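Local coordinates for LYND (PDB 4V1T), which probably catalyses the ATP-dependent cyclodehydration of cysteines in a precursor peptide to thiazolines, at residues 54-59 with 66-71; 127-132 with 255-260; 158-163 with 216-221; 441-446 with 450-455; 505-510 with 714-719. All blocks are in the same frame, centred on the assembly; numbering follows the deposited sequence.

Contact 1: 54-59 with 66-71; sequences QIVEKL and EYIDYV
Ile68 reaches from helix 65-78 toward the last turn of helix 52-58, where Ile55, Val56 and Leu59 receive it; no hydrogen bond crosses the gap. Its CB points at the other helix and there divides into two branches. The short one, CG2, faces the CG2 of Ile55 at 4.4 Å, a loose methyl-to-methyl approach. The longer one leaves through CG1, which lies anti to the carbonyl carbon (chi1 -62°) and mainly carries the chain onward. With chi2 at 177° the branch is fully extended, and this drives CD1 right up to the opposite backbone, 3.8 Å from CA of Val56. The same methyl lies 4.1 Å from O of Ile55, an oxygen already engaged by Leu59 N in the helix. On one flank of CD1 is CG2 of Val56, at 4.2 Å; Leu59 supplies its CB and CD1 on another, with CD1 of Leu59 also 4.2 Å from CD1 of Ile68. A beta-branched, slim isoleucine suits this place because the long branch reaches the opposite backbone while the short one lies beside Ile55. Leu59, the residue that leaves the helix, lies alongside the methyl, its CB as near as its CD1. Both helices belong to the winged helix-turn-helix domain: Leu52 and Val63 also touch Ile68, while helix 37-42 packs through Gln41 and Ile42 on Leu59 and through Tyr39 and Ile42 on Val71.

Contact 2: 127-132 with 255-260; sequences VAALTT and TGLQFA
Leu130 and Leu257 interlock at the tight centre of this helix pair, where their CA atoms come nearest to each other. CB of Leu130 meets CD2 of Leu257 at 4.1 Å, while the other methyl of Leu257, CD1, rests 3.8 Å from CB of Ala129. The small alanine lets that leucine tip settle close to the helix backbone. Leu130 sends its CG anti to the backbone N (chi1 179°), which carries CD1 across to only 3.3 Å from O of Leu257. The short segments cross at -44° with axes 9.2 Å apart. Helix 124-135 follows strand 114-118 and leads to parallel strand 141-142, a beta-alpha-beta crossover, and helix 250-275 lies on the same mixed sheet through Leu192, in a Rossmann-like layout consistent with an E1-like domain. Toward one end the packing slackens: CB of Ala260 approaches CD1 of Leu130 no nearer than 4.5 Å. The outer side of helix 124-135 is polar or small, with Ala128 and Thr132 exposed. On the flank facing strand 114-118, Thr131 OG1 turns back to Val127 O at 2.9 Å, reaching it from the face opposite to Thr131 N. Gln258 and Thr255 instead pack on Thr255 and Gln258 of the second subunit.

Contact 3: 158-163 with 216-221; sequences TDDYLQ and EVEASV
Asp160 and Leu162 face Glu218 from a type I beta turn, Asp160 to Gln163, whose backbone stays well clear of helix 216-225: the nearest CA atoms, of Leu162 and Glu218, are 10.9 Å apart. The turn is also an Asx turn, Leu162 N giving its hydrogen to Asp160 OD2 at 3.0 Å on the anti side, 31° out of the carboxylate plane. Glu218 spans the gap because its CG is anti to the backbone N (chi1 -175°) and its chain runs on extended. Its OE1 ends 3.5 Å from CD1 of Leu162, whose side chain also packs against Ala208 and Leu211 of helix 204-213, the helix that carries the zinc ligand Cys206. Two acids so near would be expected to repel, but Arg215 forms salt bridges with both, through NH1 to Asp160 OD2 and to Glu218 OE2, and so probably lets them share this buried place. Helix 216-225 also packs on the second subunit, Val217 on its Asn31 and Val221 on its Tyr24. Across the arginine-bridged pair, Asp160 OD1 and Glu218 OE2 remain 4.5 Å apart.

Contact 4: 441-446 with 450-455; sequences ATLAEL and AIHPEQ
Two short, capped helical turns joined by a tight connection, at the edge of the antiparallel sheet in the YcaO domain, bring Leu443 and Leu446 against Ala450 and His452. Leu446 and Ala450 meet simply, CB to CB at 3.8 Å; the small alanine suits the spot, where the chain has just turned back and the two CB atoms already touch. Leu443 reaches further. Its CG lies anti to the backbone N (chi1 -177°), which swings CD1 to 3.3 Å from CD2 of His452, coming at the ring obliquely. The imidazole is held from its other side: ND1 accepts from Glu454 N at 3.2 Å, nearly straight (164°) and 6° from the ring plane. Since ND1 serves as acceptor, the ring hydrogen probably sits on NE2. A phenylalanine in place of His452 would still offer a ring to Leu443, but is likely to leave Glu454 N without its acceptor in the turn leading into the helix. Phe485 meets the His452 ring edge-to-face, and Trp493 of strand 491-498 touches Leu443, Leu446 and Ala450. The N-terminal end of the first helix is tied, weakly, in both directions: Glu445 N to Thr442 OG1 at 3.4 Å, Thr442 N to Glu445 OE1 at 3.3 Å. This reciprocal pair is a capping box, the classic N-terminal stop of a helix, and the histidine makes a comparable single bond in the turn before the next helix.

Contact 5: 505-510 with 714-719; sequences KYLPTA and ETLVID
Lys505 pairs with Glu714 through its ammonium and with Leu716 through its aliphatic stem. The ionic part is a salt bridge, with Lys505 NZ 3.3 Å from Glu714 OE2, a weak hydrogen bond in itself, and 3.6 Å from Glu714 OE1. The ammonium thus faces both oxygens of the carboxylate. Lysine gets there by bending, chi2 -61° and chi4 93°, whereas the glutamate comes to it extended. Glu714 OE2 has a firmer partner in Ser498 OG, and the nearby acid Glu501 gives Lys505 a second, long and weak ion pair, so the lysine probably also eases the repulsion between the two acids. An alanine at Lys505 would strip this positive charge away and is likely to leave Glu714 and Glu501 facing each other with less compensation.

The apolar part uses the lysine stem: CG of Lys505 sits 3.8 Å from CD2 of Leu716, and CB of Lys505 3.9 Å from the same methyl, the two side chains crossing at about a right angle. A long side chain with an apolar shaft and a charged tip suits the boundary between buried leucines and the partly exposed acid. Leu507 adds its own tip to Leu716, although the modelled distance between them is too short to trust.

Strands 503-508 and 716-719 both pair antiparallel with strand 491-498, whose Val496 touches Leu507 and Leu716. Helix 538-561 packs on Thr715 and Val717, and strand 728-733 meets Leu507, Val717 and Ile718.

In the fold
The centre of contact 1 lies about 60 Å from the centre of the chain, in the winged helix domain; contacts 2 and 3 lie beside the seven-stranded mixed sheet, and contacts 4 and 5 in the YcaO domain. Contacts 2 and 3 are buried, contact 4 lies at the surface, and contacts 1 and 5 are partly buried. Chemistry follows place: aliphatic helix packing in contacts 1 and 2, an arginine-compensated pair of acids in contact 3, leucine against histidine and alanine beside capped turns in contact 4, a salt bridge with lysine stem on leucine in contact 5. Contacts 2 and 3 both reach the second subunit. Only contacts 4 and 5 touch, both resting on the sheet of strands 491-498 and 503-508, Ile451 N probably bonding Tyr506 O at 2.8 Å.

Contact 1: 54-59 with 66-71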
# COMPACT_ATOMS: atom_id res chain seq x y z
N GLN B 54 8.93 26.71 45.44
CA GLN B 54 7.53 27.02 45.69
C GLN B 54 6.69 25.77 45.95
O GLN B 54 5.77 25.80 46.76
CB GLN B 54 6.95 27.80 44.52
CG GLN B 54 7.46 29.23 44.43
CD GLN B 54 7.34 29.79 43.04
OE1 GLN B 54 8.28 29.73 42.26
NE2 GLN B 54 6.17 30.32 42.70
N ILE B 55 7.01 24.68 45.26
CA ILE B 55 6.30 23.42 45.43
C ILE B 55 6.60 22.80 46.79
O ILE B 55 5.71 22.24 47.43
CB ILE B 55 6.67 22.40 44.33
CG1 ILE B 55 6.26 22.94 42.95
CG2 ILE B 55 5.98 21.05 44.58
CD1 ILE B 55 6.94 22.24 41.79
N VAL B 56 7.85 22.90 47.22
CA VAL B 56 8.28 22.33 48.49
C VAL B 56 7.55 22.99 49.67
O VAL B 56 7.23 22.31 50.66
CB VAL B 56 9.81 22.47 48.68
CG1 VAL B 56 10.24 22.02 50.08
CG2 VAL B 56 10.55 21.66 47.63
N GLU B 57 7.31 24.29 49.57
CA GLU B 57 6.59 25.01 50.62
C GLU B 57 5.08 24.85 50.42
O GLU B 57 4.33 24.75 51.38
CB GLU B 57 7.01 26.48 50.67
CG GLU B 57 6.07 27.47 49.97
CD GLU B 57 6.45 28.91 50.24
OE1 GLU B 57 7.45 29.16 50.96
OE2 GLU B 57 5.75 29.81 49.73
N LYS B 58 4.65 24.83 49.17
CA LYS B 58 3.25 24.61 48.85
C LYS B 58 2.78 23.26 49.41
O LYS B 58 1.61 23.10 49.74
CB LYS B 58 3.03 24.69 47.34
CG LYS B 58 1.60 24.46 46.87
CD LYS B 58 0.66 25.53 47.38
CE LYS B 58 -0.68 25.45 46.67
NZ LYS B 58 -1.66 26.41 47.24
N LEU B 59 3.71 22.31 49.51
CA LEU B 59 3.42 20.98 50.03
C LEU B 59 4.10 20.73 51.37
O LEU B 59 4.26 19.59 51.79
CB LEU B 59 3.85 19.91 49.02
CG LEU B 59 2.96 19.70 47.79
CD1 LEU B 59 3.62 18.69 46.87
CD2 LEU B 59 1.57 19.23 48.18
N GLU B 66 12.63 15.67 50.08
CA GLU B 66 13.36 14.56 49.47
C GLU B 66 12.45 13.63 48.70
O GLU B 66 12.87 13.02 47.73
CB GLU B 66 14.14 13.77 50.53
CG GLU B 66 15.58 14.23 50.67
CD GLU B 66 16.35 13.47 51.74
OE1 GLU B 66 15.78 13.23 52.83
OE2 GLU B 66 17.52 13.11 51.49
N TYR B 67 11.19 13.52 49.13
CA TYR B 67 10.19 12.77 48.39
C TYR B 67 9.86 13.49 47.10
O TYR B 67 9.81 12.88 46.03
CB TYR B 67 8.92 12.56 49.22
CG TYR B 67 9.00 11.44 50.23
CD1 TYR B 67 10.22 10.86 50.59
CD2 TYR B 67 7.85 10.96 50.85
CE1 TYR B 67 10.29 9.84 51.52
CE2 TYR B 67 7.91 9.93 51.78
CZ TYR B 67 9.13 9.38 52.11
OH TYR B 67 9.20 8.36 53.05
N ILE B 68 9.63 14.80 47.20
CA ILE B 68 9.36 15.62 46.02
C ILE B 68 10.50 15.49 45.01
O ILE B 68 10.26 15.30 43.82
CB ILE B 68 9.16 17.10 46.40
CG1 ILE B 68 7.94 17.23 47.32
CG2 ILE B 68 9.00 17.97 45.15
CD1 ILE B 68 7.66 18.63 47.83
N ASP B 69 11.73 15.57 45.50
CA ASP B 69 12.91 15.38 44.65
C ASP B 69 12.88 14.05 43.91
O ASP B 69 13.05 14.00 42.70
CB ASP B 69 14.19 15.48 45.49
CG ASP B 69 14.44 16.89 46.01
OD1 ASP B 69 13.82 17.84 45.48
OD2 ASP B 69 15.26 17.03 46.94
N TYR B 70 12.65 12.96 44.64
CA TYR B 70 12.61 11.64 44.04
C TYR B 70 11.52 11.53 42.97
O TYR B 70 11.72 10.88 41.94
CB TYR B 70 12.35 10.59 45.11
CG TYR B 70 12.31 9.17 44.59
CD1 TYR B 70 13.48 8.50 44.24
CD2 TYR B 70 11.10 8.50 44.47
CE1 TYR B 70 13.44 7.20 43.77
CE2 TYR B 70 11.06 7.19 44.01
CZ TYR B 70 12.23 6.55 43.66
OH TYR B 70 12.16 5.26 43.20
N VAL B 71 10.38 12.16 43.21
CA VAL B 71 9.28 12.13 42.24
C VAL B 71 9.68 12.83 40.95
O VAL B 71 9.45 12.32 39.85
CB VAL B 71 8.01 12.78 42.82
CG1 VAL B 71 6.96 13.02 41.73
CG2 VAL B 71 7.41 11.90 43.91

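Contact 2: 127-132 with 255-260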
# COMPACT_ATOMS: atom_id res chain seq x y z
N VAL B 127 7.93 36.82 -1.16
CA VAL B 127 9.06 36.69 -0.26
C VAL B 127 8.74 37.35 1.08
O VAL B 127 9.11 36.86 2.14
CB VAL B 127 10.34 37.31 -0.86
CG1 VAL B 127 11.48 37.28 0.14
CG2 VAL B 127 10.74 36.56 -2.13
N ALA B 128 8.04 38.47 1.01
CA ALA B 128 7.68 39.23 2.20
C ALA B 128 6.63 38.48 3.03
O ALA B 128 6.65 38.55 4.26
CB ALA B 128 7.15 40.60 1.80
N ALA B 129 5.73 37.77 2.37
CA ALA B 129 4.70 37.00 3.06
C ALA B 129 5.30 35.86 3.87
O ALA B 129 4.91 35.62 5.01
CB ALA B 129 3.68 36.46 2.07
N LEU B 130 6.25 35.14 3.26
CA LEU B 130 6.93 34.06 3.96
C LEU B 130 7.69 34.62 5.15
O LEU B 130 7.73 34.00 6.20
CB LEU B 130 7.88 33.30 3.03
CG LEU B 130 8.67 32.15 3.68
CD1 LEU B 130 7.73 31.13 4.32
CD2 LEU B 130 9.56 31.46 2.66
N THR B 131 8.28 35.80 4.96
CA THR B 131 9.02 36.48 6.02
C THR B 131 8.09 36.74 7.20
O THR B 131 8.45 36.49 8.35
CB THR B 131 9.63 37.82 5.52
OG1 THR B 131 10.60 37.55 4.49
CG2 THR B 131 10.30 38.58 6.66
N THR B 132 6.90 37.24 6.90
CA THR B 132 5.89 37.48 7.91
C THR B 132 5.47 36.17 8.59
O THR B 132 5.36 36.10 9.82
CB THR B 132 4.66 38.17 7.30
OG1 THR B 132 5.08 39.39 6.70
CG2 THR B 132 3.60 38.48 8.36
N THR B 255 -1.20 28.78 1.99
CA THR B 255 -1.13 27.41 2.50
C THR B 255 0.29 26.87 2.35
O THR B 255 0.80 26.20 3.24
CB THR B 255 -2.10 26.47 1.75
OG1 THR B 255 -3.45 26.78 2.12
CG2 THR B 255 -1.82 25.01 2.09
N GLY B 256 0.91 27.15 1.21
CA GLY B 256 2.25 26.69 0.93
C GLY B 256 3.32 27.38 1.77
O GLY B 256 4.28 26.75 2.21
N LEU B 257 3.17 28.69 1.97
CA LEU B 257 4.17 29.46 2.70
C LEU B 257 4.13 29.19 4.21
O LEU B 257 5.16 29.15 4.88
CB LEU B 257 3.98 30.94 2.42
CG LEU B 257 4.18 31.37 0.96
CD1 LEU B 257 3.83 32.84 0.79
CD2 LEU B 257 5.60 31.10 0.49
N GLN B 258 2.93 29.01 4.75
CA GLN B 258 2.76 28.72 6.17
C GLN B 258 3.24 27.31 6.46
O GLN B 258 3.91 27.05 7.46
CB GLN B 258 1.29 28.90 6.58
CG GLN B 258 0.77 30.33 6.47
CD GLN B 258 1.34 31.26 7.52
OE1 GLN B 258 2.11 30.85 8.39
NE2 GLN B 258 0.97 32.53 7.44
N PHE B 259 2.90 26.39 5.57
CA PHE B 259 3.39 25.02 5.62
C PHE B 259 4.92 25.02 5.59
O PHE B 259 5.57 24.33 6.36
CB PHE B 259 2.81 24.24 4.44
CG PHE B 259 2.85 22.75 4.57
CD1 PHE B 259 3.64 22.12 5.52
CD2 PHE B 259 2.09 21.97 3.72
CE1 PHE B 259 3.67 20.74 5.61
CE2 PHE B 259 2.11 20.59 3.80
CZ PHE B 259 2.90 19.98 4.75
N ALA B 260 5.49 25.81 4.69
CA ALA B 260 6.94 25.92 4.60
C ALA B 260 7.53 26.49 5.90
O ALA B 260 8.58 26.04 6.36
CB ALA B 260 7.33 26.78 3.43

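Contact 3: 158-163 with 216-221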
# COMPACT_ATOMS: atom_id res chain seq x y z
N THR B 158 11.08 29.04 -5.61
CA THR B 158 11.15 28.93 -7.05
C THR B 158 9.76 28.71 -7.62
O THR B 158 8.84 28.37 -6.89
CB THR B 158 12.06 27.77 -7.50
OG1 THR B 158 12.27 27.83 -8.92
CG2 THR B 158 11.46 26.41 -7.12
N ASP B 159 9.63 28.94 -8.93
CA ASP B 159 8.40 28.61 -9.66
C ASP B 159 8.57 27.28 -10.38
O ASP B 159 7.59 26.69 -10.84
CB ASP B 159 8.05 29.72 -10.66
CG ASP B 159 9.17 30.03 -11.64
OD1 ASP B 159 10.35 29.77 -11.32
OD2 ASP B 159 8.89 30.54 -12.74
N ASP B 160 9.81 26.80 -10.46
CA ASP B 160 10.09 25.50 -11.06
C ASP B 160 11.37 24.95 -10.48
O ASP B 160 12.32 25.70 -10.24
CB ASP B 160 10.19 25.62 -12.59
CG ASP B 160 10.07 24.29 -13.29
OD1 ASP B 160 8.93 23.87 -13.59
OD2 ASP B 160 11.11 23.65 -13.53
N TYR B 161 11.41 23.63 -10.27
CA TYR B 161 12.57 22.99 -9.66
C TYR B 161 13.73 22.74 -10.63
O TYR B 161 14.78 22.27 -10.22
CB TYR B 161 12.16 21.68 -9.00
CG TYR B 161 11.70 21.84 -7.56
CD1 TYR B 161 10.88 22.89 -7.19
CD2 TYR B 161 12.10 20.94 -6.58
CE1 TYR B 161 10.46 23.03 -5.87
CE2 TYR B 161 11.69 21.08 -5.27
CZ TYR B 161 10.87 22.13 -4.92
OH TYR B 161 10.46 22.26 -3.61
N LEU B 162 13.54 23.07 -11.90
CA LEU B 162 14.60 22.96 -12.90
C LEU B 162 15.07 24.33 -13.38
O LEU B 162 15.70 24.45 -14.43
CB LEU B 162 14.15 22.10 -14.09
CG LEU B 162 14.04 20.59 -13.85
CD1 LEU B 162 13.54 19.91 -15.12
CD2 LEU B 162 15.37 19.99 -13.41
N GLN B 163 14.78 25.37 -12.60
CA GLN B 163 15.30 26.70 -12.91
C GLN B 163 16.83 26.66 -12.95
O GLN B 163 17.46 26.28 -11.96
CB GLN B 163 14.84 27.72 -11.87
CG GLN B 163 13.42 28.24 -12.08
CD GLN B 163 13.34 29.25 -13.22
OE1 GLN B 163 14.28 29.42 -13.98
NE2 GLN B 163 12.20 29.92 -13.33
N GLU B 216 9.30 14.19 -19.72
CA GLU B 216 9.67 13.88 -21.10
C GLU B 216 8.99 14.80 -22.11
O GLU B 216 9.57 15.12 -23.15
CB GLU B 216 9.35 12.42 -21.43
CG GLU B 216 7.87 12.12 -21.54
CD GLU B 216 7.20 11.98 -20.20
OE1 GLU B 216 7.86 12.24 -19.16
OE2 GLU B 216 6.01 11.62 -20.17
N VAL B 217 7.77 15.23 -21.81
CA VAL B 217 7.08 16.19 -22.67
C VAL B 217 7.86 17.50 -22.71
O VAL B 217 8.16 18.02 -23.78
CB VAL B 217 5.64 16.47 -22.18
CG1 VAL B 217 5.00 17.60 -23.00
CG2 VAL B 217 4.80 15.21 -22.27
N GLU B 218 8.18 18.02 -21.53
CA GLU B 218 8.96 19.24 -21.41
C GLU B 218 10.30 19.09 -22.13
O GLU B 218 10.70 19.95 -22.91
CB GLU B 218 9.19 19.59 -19.94
CG GLU B 218 9.91 20.92 -19.71
CD GLU B 218 10.34 21.12 -18.25
OE1 GLU B 218 11.42 20.62 -17.85
OE2 GLU B 218 9.60 21.80 -17.51
N ALA B 219 10.98 17.98 -21.87
CA ALA B 219 12.31 17.73 -22.43
C ALA B 219 12.27 17.66 -23.95
O ALA B 219 13.20 18.11 -24.62
CB ALA B 219 12.88 16.44 -21.85
N SER B 220 11.20 17.08 -24.49
CA SER B 220 11.10 16.86 -25.94
C SER B 220 10.81 18.17 -26.65
O SER B 220 11.32 18.42 -27.74
CB SER B 220 10.03 15.82 -26.26
OG SER B 220 9.94 15.60 -27.66
N VAL B 221 9.98 18.98 -26.01
CA VAL B 221 9.68 20.32 -26.48
C VAL B 221 10.96 21.14 -26.52
O VAL B 221 11.21 21.86 -27.48
CB VAL B 221 8.64 21.00 -25.56
CG1 VAL B 221 8.69 22.53 -25.67
CG2 VAL B 221 7.24 20.49 -25.89

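Contact 4: 441-446 with 450-455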
# COMPACT_ATOMS: atom_id res chain seq x y z
N ALA B 441 38.46 3.69 -29.65
CA ALA B 441 39.41 2.88 -30.40
C ALA B 441 38.77 2.36 -31.67
O ALA B 441 37.55 2.34 -31.80
CB ALA B 441 39.90 1.72 -29.56
N THR B 442 39.61 1.92 -32.60
CA THR B 442 39.12 1.27 -33.82
C THR B 442 39.06 -0.24 -33.62
O THR B 442 39.62 -0.78 -32.66
CB THR B 442 40.00 1.58 -35.03
OG1 THR B 442 41.20 0.79 -34.97
CG2 THR B 442 40.36 3.06 -35.09
N LEU B 443 38.38 -0.93 -34.54
CA LEU B 443 38.29 -2.38 -34.50
C LEU B 443 39.68 -3.01 -34.48
O LEU B 443 39.90 -4.03 -33.83
CB LEU B 443 37.48 -2.90 -35.69
CG LEU B 443 37.20 -4.40 -35.81
CD1 LEU B 443 35.90 -4.62 -36.55
CD2 LEU B 443 38.31 -5.16 -36.53
N ALA B 444 40.62 -2.37 -35.18
CA ALA B 444 41.96 -2.90 -35.35
C ALA B 444 42.78 -2.86 -34.07
O ALA B 444 43.42 -3.84 -33.71
CB ALA B 444 42.69 -2.15 -36.46
N GLU B 445 42.76 -1.72 -33.38
CA GLU B 445 43.62 -1.52 -32.20
C GLU B 445 43.28 -2.53 -31.12
O GLU B 445 44.16 -2.99 -30.39
CB GLU B 445 43.49 -0.10 -31.64
CG GLU B 445 43.25 0.98 -32.67
CD GLU B 445 43.38 2.38 -32.10
OE1 GLU B 445 42.55 2.75 -31.25
OE2 GLU B 445 44.30 3.10 -32.51
N LEU B 446 42.00 -2.89 -31.02
CA LEU B 446 41.55 -3.86 -30.03
C LEU B 446 41.76 -5.29 -30.53
O LEU B 446 41.92 -6.21 -29.74
CB LEU B 446 40.07 -3.64 -29.71
CG LEU B 446 39.71 -2.26 -29.17
CD1 LEU B 446 38.22 -2.21 -28.82
CD2 LEU B 446 40.56 -1.87 -27.96
N ALA B 450 37.84 -7.43 -29.49
CA ALA B 450 36.71 -6.72 -30.07
C ALA B 450 35.73 -7.69 -30.71
O ALA B 450 36.14 -8.69 -31.30
CB ALA B 450 37.18 -5.72 -31.10
N ILE B 451 34.44 -7.38 -30.58
CA ILE B 451 33.37 -8.13 -31.25
C ILE B 451 32.67 -7.23 -32.26
O ILE B 451 32.11 -6.19 -31.90
CB ILE B 451 32.38 -8.68 -30.22
CG1 ILE B 451 33.02 -9.87 -29.50
CG2 ILE B 451 31.09 -9.14 -30.89
CD1 ILE B 451 32.44 -10.16 -28.15
N HIS B 452 32.74 -7.61 -33.53
CA HIS B 452 32.13 -6.84 -34.60
C HIS B 452 30.62 -6.77 -34.35
O HIS B 452 30.00 -7.79 -34.05
CB HIS B 452 32.42 -7.47 -35.95
CG HIS B 452 32.25 -6.54 -37.11
ND1 HIS B 452 31.01 -6.15 -37.57
CD2 HIS B 452 33.16 -5.94 -37.91
CE1 HIS B 452 31.16 -5.34 -38.60
NE2 HIS B 452 32.46 -5.20 -38.83
N PRO B 453 30.02 -5.57 -34.47
CA PRO B 453 28.59 -5.44 -34.19
C PRO B 453 27.71 -6.37 -35.03
O PRO B 453 26.64 -6.77 -34.58
CB PRO B 453 28.30 -3.96 -34.52
CG PRO B 453 29.44 -3.50 -35.34
CD PRO B 453 30.62 -4.28 -34.86
N GLU B 454 28.16 -6.73 -36.23
CA GLU B 454 27.38 -7.59 -37.12
C GLU B 454 27.26 -9.01 -36.60
O GLU B 454 26.35 -9.74 -37.00
CB GLU B 454 28.00 -7.60 -38.52
CG GLU B 454 27.90 -6.26 -39.23
CD GLU B 454 28.37 -6.32 -40.68
OE1 GLU B 454 28.26 -7.39 -41.32
OE2 GLU B 454 28.85 -5.30 -41.18
N GLN B 455 28.16 -9.41 -35.71
CA GLN B 455 28.05 -10.72 -35.06
C GLN B 455 26.84 -10.79 -34.13
O GLN B 455 26.33 -11.87 -33.81
CB GLN B 455 29.32 -11.01 -34.27
CG GLN B 455 30.53 -11.31 -35.13
CD GLN B 455 31.74 -11.65 -34.29
OE1 GLN B 455 31.72 -12.64 -33.54
NE2 GLN B 455 32.79 -10.83 -34.38

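Contact 5: 505-510 with 714-719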
# COMPACT_ATOMS: atom_id res chain seq x y z
N LYS B 505 35.89 -8.64 -23.06
CA LYS B 505 35.78 -8.39 -24.49
C LYS B 505 35.23 -6.99 -24.69
O LYS B 505 35.07 -6.24 -23.72
CB LYS B 505 34.88 -9.43 -25.15
CG LYS B 505 35.35 -10.88 -25.00
CD LYS B 505 36.72 -11.10 -25.63
CE LYS B 505 37.04 -12.59 -25.75
NZ LYS B 505 36.64 -13.13 -27.07
N TYR B 506 34.96 -6.62 -25.94
CA TYR B 506 34.48 -5.28 -26.26
C TYR B 506 33.39 -5.29 -27.32
O TYR B 506 33.54 -5.89 -28.39
CB TYR B 506 35.63 -4.39 -26.73
CG TYR B 506 36.60 -4.03 -25.65
CD1 TYR B 506 36.36 -2.96 -24.79
CD2 TYR B 506 37.77 -4.76 -25.47
CE1 TYR B 506 37.25 -2.63 -23.79
CE2 TYR B 506 38.67 -4.44 -24.48
CZ TYR B 506 38.41 -3.38 -23.64
OH TYR B 506 39.32 -3.07 -22.65
N LEU B 507 32.29 -4.60 -27.02
CA LEU B 507 31.24 -4.32 -27.98
C LEU B 507 31.12 -2.81 -28.15
O LEU B 507 31.46 -2.06 -27.23
CB LEU B 507 29.90 -4.89 -27.53
CG LEU B 507 29.66 -6.38 -27.78
CD1 LEU B 507 30.22 -7.19 -26.65
CD2 LEU B 507 28.18 -6.67 -27.94
N PRO B 508 30.61 -2.36 -29.31
CA PRO B 508 30.33 -0.93 -29.42
C PRO B 508 29.34 -0.47 -28.34
O PRO B 508 28.38 -1.17 -28.05
CB PRO B 508 29.76 -0.77 -30.84
CG PRO B 508 29.44 -2.15 -31.31
CD PRO B 508 30.32 -3.09 -30.56
N THR B 509 29.60 0.69 -27.75
CA THR B 509 28.75 1.24 -26.71
C THR B 509 27.31 1.38 -27.19
O THR B 509 26.37 1.27 -26.41
CB THR B 509 29.29 2.61 -26.23
OG1 THR B 509 30.66 2.48 -25.84
CG2 THR B 509 28.50 3.13 -25.06
N ALA B 510 27.15 1.58 -28.50
CA ALA B 510 25.83 1.77 -29.09
C ALA B 510 24.94 0.54 -28.94
O ALA B 510 23.71 0.65 -28.99
CB ALA B 510 25.97 2.15 -30.56
N GLU B 714 29.64 -17.86 -27.27
CA GLU B 714 30.20 -17.13 -26.13
C GLU B 714 29.12 -16.27 -25.46
O GLU B 714 28.28 -15.69 -26.13
CB GLU B 714 31.36 -16.25 -26.61
CG GLU B 714 32.05 -15.46 -25.51
CD GLU B 714 33.26 -14.70 -26.03
OE1 GLU B 714 33.27 -14.33 -27.22
OE2 GLU B 714 34.20 -14.47 -25.24
N THR B 715 29.16 -16.19 -24.13
CA THR B 715 28.17 -15.41 -23.38
C THR B 715 28.83 -14.24 -22.64
O THR B 715 29.67 -14.45 -21.77
CB THR B 715 27.40 -16.28 -22.37
OG1 THR B 715 28.11 -16.31 -21.13
CG2 THR B 715 27.22 -17.68 -22.89
N LEU B 716 28.45 -13.02 -23.01
CA LEU B 716 29.01 -11.82 -22.41
C LEU B 716 28.01 -11.18 -21.45
O LEU B 716 26.82 -11.45 -21.53
CB LEU B 716 29.39 -10.80 -23.49
CG LEU B 716 30.51 -11.18 -24.46
CD1 LEU B 716 30.65 -10.12 -25.55
CD2 LEU B 716 31.83 -11.39 -23.74
N VAL B 717 28.51 -10.32 -20.56
CA VAL B 717 27.67 -9.58 -19.64
C VAL B 717 28.15 -8.14 -19.50
O VAL B 717 29.34 -7.90 -19.30
CB VAL B 717 27.65 -10.21 -18.24
CG1 VAL B 717 26.61 -9.52 -17.38
CG2 VAL B 717 27.36 -11.70 -18.33
N ILE B 718 27.21 -7.19 -19.57
CA ILE B 718 27.49 -5.82 -19.19
C ILE B 718 26.61 -5.43 -18.00
O ILE B 718 25.38 -5.42 -18.08
CB ILE B 718 27.32 -4.83 -20.37
CG1 ILE B 718 27.49 -3.38 -19.90
CG2 ILE B 718 25.99 -5.03 -21.08
CD1 ILE B 718 28.87 -3.07 -19.34
N ASP B 719 27.25 -5.11 -16.89
CA ASP B 719 26.55 -4.71 -15.70
C ASP B 719 26.08 -3.26 -15.84
O ASP B 719 26.89 -2.34 -15.88
CB ASP B 719 27.44 -4.88 -14.46
CG ASP B 719 26.71 -4.52 -13.16
OD1 ASP B 719 25.46 -4.54 -13.15
OD2 ASP B 719 27.39 -4.23 -12.15